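Local coordinates for uncharacterized protein (Bacteroides uniformis, PDB 4JPQ) that is of unknown function but probably binds carbohydrate through a domain of the carbohydrate-binding family 9 type, at residues A[72-80]-A[106-114]. Numbering follows the deposited sequence.
Sequences SVRAVASGD and ECNCAGRLL. With SO4 (sulfate ion), chain D.
N108 opens the hairpin turn and meets the other segment with its amide nitrogen, ND2 lying 3.8 Å from CB of both A75 and A77; two small methyls let the chain pass close to it. With chi1 at 70°, CG sits between the backbone N and carbonyl carbon, and OD1 reaches forward across the type I turn 108-111 to accept the N-H of R112 (2.9 Å) and, weakly, that of A110. ND2 donates to D87 and to a water that also bonds A77 O, so both ends of this buried amide are satisfied. SG of C109 lies 3.4 Å from R74 O and packs beside CB of A75 and V73, while A110 packs methyl to methyl on A75, CB to CB 3.5 Å. G111, with phi at 97°, closes the turn where a side chain would strike the preceding carbonyl. R112, bent at chi2 and chi3, lays its methylenes along A77 O (CG at 3.3 Å) and the G79 backbone; NH2 donates to G143 O. The N-H of L113 points almost straight (173°) at D80 OD1, arriving from above the carboxylate plane at 3.2 Å; OD1 also salt-bridges R137, work suited to an aspartate. An alanine in place of D80 would probably leave that N-H without its acceptor and R137 without its mate. Strand 146-150 pairs antiparallel with 72-75, C109 rests on W155 of strand 152-162, and L113 on R137 of strand 136-139.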
loop_
_atom_site.group_PDB
_atom_site.type_symbol
_atom_site.label_atom_id
_atom_site.label_comp_id
_atom_site.label_asym_id
_atom_site.label_seq_id
_atom_site.Cartn_x
_atom_site.Cartn_y
_atom_site.Cartn_z
ATOM N N SER A 72 6.999 3.328 17.512
ATOM C CA SER A 72 5.751 4.001 17.901
ATOM C C SER A 72 4.697 3.917 16.808
ATOM O O SER A 72 5.033 3.745 15.635
ATOM C CB SER A 72 5.986 5.473 18.284
ATOM O OG SER A 72 6.379 6.271 17.179
ATOM N N VAL A 73 3.435 4.049 17.222
ATOM C CA VAL A 73 2.276 4.043 16.321
ATOM C C VAL A 73 1.337 5.196 16.655
ATOM O O VAL A 73 1.311 5.674 17.787
ATOM C CB VAL A 73 1.519 2.702 16.336
ATOM C CG1 VAL A 73 2.394 1.603 15.752
ATOM C CG2 VAL A 73 1.052 2.315 17.732
ATOM N N ARG A 74 0.550 5.604 15.665
ATOM C CA ARG A 74 -0.335 6.773 15.764
ATOM C C ARG A 74 -1.433 6.658 14.708
ATOM O O ARG A 74 -1.166 6.153 13.633
ATOM C CB ARG A 74 0.519 8.014 15.495
ATOM C CG ARG A 74 -0.160 9.373 15.539
ATOM C CD ARG A 74 0.841 10.458 15.147
ATOM N NE ARG A 74 0.318 11.816 15.322
ATOM C CZ ARG A 74 -0.394 12.516 14.436
ATOM N NH1 ARG A 74 -0.731 12.031 13.232
ATOM N NH2 ARG A 74 -0.791 13.742 14.762
ATOM N N ALA A 75 -2.644 7.108 15.020
ATOM C CA ALA A 75 -3.778 7.077 14.061
ATOM C C ALA A 75 -4.811 8.141 14.408
ATOM O O ALA A 75 -5.890 7.844 14.897
ATOM C CB ALA A 75 -4.404 5.703 14.016
ATOM N N VAL A 76 -4.428 9.395 14.208
ATOM C CA VAL A 76 -5.278 10.545 14.501
ATOM C C VAL A 76 -6.370 10.767 13.440
ATOM O O VAL A 76 -7.470 11.206 13.787
ATOM C CB VAL A 76 -4.419 11.836 14.718
ATOM C CG1 VAL A 76 -5.296 13.071 14.978
ATOM C CG2 VAL A 76 -3.444 11.618 15.878
ATOM N N ALA A 77 -6.069 10.469 12.178
ATOM C CA ALA A 77 -6.998 10.733 11.067
ATOM C C ALA A 77 -8.419 10.257 11.359
ATOM O O ALA A 77 -8.621 9.077 11.562
ATOM C CB ALA A 77 -6.475 10.106 9.785
ATOM N N SER A 78 -9.378 11.181 11.419
ATOM C CA SER A 78 -10.761 10.836 11.805
ATOM C C SER A 78 -11.599 10.148 10.730
ATOM O O SER A 78 -12.591 9.499 11.064
ATOM C CB SER A 78 -11.507 12.060 12.356
ATOM O OG SER A 78 -11.634 13.055 11.366
ATOM N N GLY A 79 -11.239 10.306 9.460
ATOM C CA GLY A 79 -11.981 9.664 8.368
ATOM C C GLY A 79 -11.121 9.281 7.188
ATOM O O GLY A 79 -9.923 9.580 7.157
ATOM N N ASP A 80 -11.742 8.586 6.229
ATOM C CA ASP A 80 -11.074 8.207 4.988
ATOM C C ASP A 80 -10.728 9.484 4.243
ATOM O O ASP A 80 -11.366 10.527 4.437
ATOM C CB ASP A 80 -11.934 7.282 4.110
ATOM C CG ASP A 80 -12.102 5.879 4.688
ATOM O OD1 ASP A 80 -11.438 5.500 5.686
ATOM O OD2 ASP A 80 -12.927 5.143 4.119
ATOM N N GLU A 106 -3.088 4.821 0.425
ATOM C CA GLU A 106 -2.367 5.062 1.673
ATOM C C GLU A 106 -3.327 4.717 2.795
ATOM O O GLU A 106 -4.449 5.221 2.820
ATOM C CB GLU A 106 -1.910 6.520 1.737
ATOM C CG GLU A 106 -1.078 6.947 0.526
ATOM C CD GLU A 106 -0.521 8.360 0.598
ATOM O OE1 GLU A 106 -0.472 8.952 1.686
ATOM O OE2 GLU A 106 -0.108 8.887 -0.456
ATOM N N CYS A 107 -2.891 3.859 3.715
ATOM C CA CYS A 107 -3.747 3.380 4.808
ATOM C C CYS A 107 -3.018 3.435 6.150
ATOM O O CYS A 107 -1.903 2.897 6.265
ATOM C CB CYS A 107 -4.163 1.954 4.482
ATOM S SG CYS A 107 -5.621 1.399 5.367
ATOM N N ASN A 108 -3.588 4.128 7.143
ATOM C CA ASN A 108 -2.936 4.182 8.471
ATOM C C ASN A 108 -3.201 2.895 9.224
ATOM O O ASN A 108 -4.099 2.122 8.847
ATOM C CB ASN A 108 -3.267 5.441 9.306
ATOM C CG ASN A 108 -4.705 5.507 9.825
ATOM O OD1 ASN A 108 -5.479 4.558 9.755
ATOM N ND2 ASN A 108 -5.053 6.662 10.392
ATOM N N CYS A 109 -2.447 2.694 10.304
ATOM C CA CYS A 109 -2.548 1.476 11.132
ATOM C C CYS A 109 -3.922 1.183 11.756
ATOM O O CYS A 109 -4.172 0.048 12.150
ATOM C CB CYS A 109 -1.471 1.472 12.218
ATOM S SG CYS A 109 -1.626 2.807 13.415
ATOM N N ALA A 110 -4.791 2.190 11.850
ATOM C CA ALA A 110 -6.176 2.006 12.334
ATOM C C ALA A 110 -7.183 1.651 11.234
ATOM O O ALA A 110 -8.359 1.448 11.540
ATOM C CB ALA A 110 -6.642 3.242 13.094
ATOM N N GLY A 111 -6.738 1.582 9.976
ATOM C CA GLY A 111 -7.605 1.249 8.847
ATOM C C GLY A 111 -8.180 2.394 8.034
ATOM O O GLY A 111 -8.889 2.136 7.061
ATOM N N ARG A 112 -7.930 3.643 8.427
ATOM C CA ARG A 112 -8.387 4.802 7.646
ATOM C C ARG A 112 -7.584 4.782 6.350
ATOM O O ARG A 112 -6.346 4.624 6.397
ATOM C CB ARG A 112 -8.099 6.128 8.345
ATOM C CG ARG A 112 -8.734 6.374 9.692
ATOM C CD ARG A 112 -10.259 6.378 9.671
ATOM N NE ARG A 112 -10.802 5.076 10.061
ATOM C CZ ARG A 112 -10.858 4.601 11.319
ATOM N NH1 ARG A 112 -10.366 5.285 12.371
ATOM N NH2 ARG A 112 -11.384 3.397 11.531
ATOM N N LEU A 113 -8.274 4.980 5.224
ATOM C CA LEU A 113 -7.666 4.920 3.886
ATOM C C LEU A 113 -7.832 6.193 3.069
ATOM O O LEU A 113 -8.876 6.846 3.116
ATOM C CB LEU A 113 -8.324 3.787 3.106
ATOM C CG LEU A 113 -8.027 3.515 1.622
ATOM C CD1 LEU A 113 -6.616 2.993 1.421
ATOM C CD2 LEU A 113 -9.046 2.526 1.071
ATOM N N LEU A 114 -6.796 6.488 2.291
ATOM C CA LEU A 114 -6.755 7.589 1.331
ATOM C C LEU A 114 -6.449 6.980 -0.038
ATOM O O LEU A 114 -5.543 6.125 -0.150
ATOM C CB LEU A 114 -5.643 8.572 1.677
ATOM C CG LEU A 114 -5.228 9.622 0.627
ATOM C CD1 LEU A 114 -6.292 10.685 0.488
ATOM C CD2 LEU A 114 -3.899 10.257 0.987
HETATM S S SO4 D . -8.193 13.942 9.315
HETATM O O1 SO4 D . -8.375 15.257 8.652
HETATM O O2 SO4 D . -8.312 14.073 10.797
HETATM O O3 SO4 D . -9.202 12.953 8.812
HETATM O O4 SO4 D . -6.812 13.504 9.014
HETATM O O HOH W 1 -7.441 6.816 12.582
#